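Local coordinates for hypothetical protein MG296 homolog (Mycoplasma pneumoniae, PDB 2I15) that is of unknown function, an all-alpha protein of the Mg296 family from a mycoplasma, at residues L46-D51 / E101-F106. Sequence-based numbering, arbitrary orientation.
Sequences LIYEDD and EALTLF
With CG turned anti to the carbonyl carbon in both Y48 and L103, the tyrosine ring and the leucine branch run side by side in the same direction, whereas F106, whose CG stands anti to its backbone N (chi1 -172°), swings its ring to the border of the tyrosine. The result, in this all-alpha fold, is an offset edge-to-face aromatic pair, joining the loop between helices 27-41 and 57-75 to the kinked middle of helix 92-113. It illustrates how one aromatic residue can join an irregular connection to a helix by packing alone, with no hydrogen bond between the two segments. The edge of Y48 is directed at the face of F106, with ring centroids 5.6 Å apart and planes at 90°. F106 CD1 lies at the tyrosine's edge, near its plane, 3.7 Å from Y48 CD2. One face of the tyrosine receives the CD2 methyl of L103 in a CH-pi contact, and the opposite face carries CG2 of its own neighbour I47, so the ring is sandwiched between two methyls. At the root of the side chain, Y48 CB lies 3.8 Å from A102 O, while E49 OE2 stands a loose 4.4 Å from L105 CB. Helix 57-75 extends the cluster through F68, whose ring meets Y48 and lies edge-to-face with F106; the phenol oxygen of Y48 makes a weak hydrogen bond to L64 O. The second subunit contributes F30, edge-to-face with F106, and V18, which packs on L103, making this hydrophobic core partly intersubunit. L103 CD2 sits almost exactly above the tyrosine centroid, 3.4 Å from it and 4° off the ring normal.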
# COMPACT_ATOMS: atom_id res chain seq x y z
N LEU A 46 9.53 9.77 12.86
CA LEU A 46 9.48 8.95 11.64
C LEU A 46 10.87 8.49 11.25
O LEU A 46 11.30 8.60 10.10
CB LEU A 46 8.84 9.71 10.47
CG LEU A 46 8.74 8.85 9.20
CD1 LEU A 46 8.49 7.37 9.57
CD2 LEU A 46 7.66 9.39 8.27
N ILE A 47 11.57 7.93 12.24
CA ILE A 47 12.93 7.45 12.08
C ILE A 47 13.14 6.57 10.85
O ILE A 47 14.21 6.60 10.27
CB ILE A 47 13.37 6.67 13.38
CG1 ILE A 47 14.88 6.79 13.61
CG2 ILE A 47 13.04 5.19 13.26
CD1 ILE A 47 15.72 6.08 12.59
N TYR A 48 12.11 5.84 10.43
CA TYR A 48 12.22 4.91 9.29
C TYR A 48 12.20 5.45 7.85
O TYR A 48 12.33 4.69 6.90
CB TYR A 48 11.18 3.80 9.41
CG TYR A 48 11.16 3.16 10.78
CD1 TYR A 48 10.13 3.45 11.68
CD2 TYR A 48 12.18 2.31 11.20
CE1 TYR A 48 10.13 2.92 12.98
CE2 TYR A 48 12.20 1.77 12.48
CZ TYR A 48 11.17 2.09 13.36
OH TYR A 48 11.20 1.60 14.65
N GLU A 49 12.05 6.76 7.69
CA GLU A 49 12.05 7.37 6.36
C GLU A 49 13.05 8.50 6.42
O GLU A 49 13.33 9.20 5.44
CB GLU A 49 10.69 7.98 6.05
CG GLU A 49 9.58 6.97 6.23
CD GLU A 49 9.08 6.48 4.91
OE1 GLU A 49 8.16 7.12 4.36
OE2 GLU A 49 9.65 5.48 4.40
N ASP A 50 13.57 8.66 7.62
CA ASP A 50 14.50 9.69 7.95
C ASP A 50 15.83 9.47 7.30
O ASP A 50 16.47 8.45 7.58
CB ASP A 50 14.69 9.73 9.47
CG ASP A 50 14.75 11.12 10.02
OD1 ASP A 50 15.60 11.91 9.57
OD2 ASP A 50 13.92 11.41 10.91
N ASP A 51 16.24 10.39 6.43
CA ASP A 51 17.58 10.24 5.92
C ASP A 51 18.05 10.45 7.35
O ASP A 51 17.89 11.52 7.94
CB ASP A 51 18.04 11.38 5.02
CG ASP A 51 19.44 11.17 4.51
OD1 ASP A 51 20.02 12.12 3.94
OD2 ASP A 51 19.96 10.05 4.68
N GLU A 101 3.52 -1.39 6.69
CA GLU A 101 3.58 -0.33 5.71
C GLU A 101 4.52 0.80 6.10
O GLU A 101 4.98 1.57 5.24
CB GLU A 101 2.16 0.18 5.42
CG GLU A 101 1.21 -0.94 5.00
CD GLU A 101 -0.06 -0.44 4.35
OE1 GLU A 101 -0.68 0.49 4.92
OE2 GLU A 101 -0.43 -0.98 3.28
N ALA A 102 4.85 0.88 7.38
CA ALA A 102 5.77 1.90 7.88
C ALA A 102 7.22 1.40 7.84
O ALA A 102 8.15 2.20 7.79
CB ALA A 102 5.39 2.29 9.32
N LEU A 103 7.40 0.09 7.83
CA LEU A 103 8.75 -0.48 7.84
C LEU A 103 9.24 -1.01 6.50
O LEU A 103 10.35 -1.53 6.38
CB LEU A 103 8.80 -1.58 8.91
CG LEU A 103 8.47 -1.08 10.33
CD1 LEU A 103 8.42 -2.21 11.29
CD2 LEU A 103 9.53 -0.04 10.75
N THR A 104 8.41 -0.85 5.48
CA THR A 104 8.69 -1.34 4.13
C THR A 104 10.14 -1.13 3.64
O THR A 104 10.80 -2.07 3.20
CB THR A 104 7.68 -0.70 3.13
OG1 THR A 104 6.88 -1.73 2.54
CG2 THR A 104 8.40 0.05 2.03
N LEU A 105 10.62 0.11 3.72
CA LEU A 105 11.96 0.47 3.28
C LEU A 105 13.00 -0.20 4.19
O LEU A 105 14.06 -0.63 3.75
CB LEU A 105 12.13 1.99 3.30
CG LEU A 105 13.23 2.74 2.54
CD1 LEU A 105 14.58 2.11 2.79
CD2 LEU A 105 12.91 2.75 1.08
N PHE A 106 12.66 -0.27 5.48
CA PHE A 106 13.49 -0.89 6.52
C PHE A 106 13.65 -2.37 6.20
O PHE A 106 14.75 -2.92 6.26
CB PHE A 106 12.78 -0.74 7.87
CG PHE A 106 13.61 -1.16 9.05
CD1 PHE A 106 14.43 -0.25 9.70
CD2 PHE A 106 13.55 -2.46 9.52
CE1 PHE A 106 15.18 -0.63 10.81
CE2 PHE A 106 14.30 -2.86 10.63
CZ PHE A 106 15.11 -1.94 11.27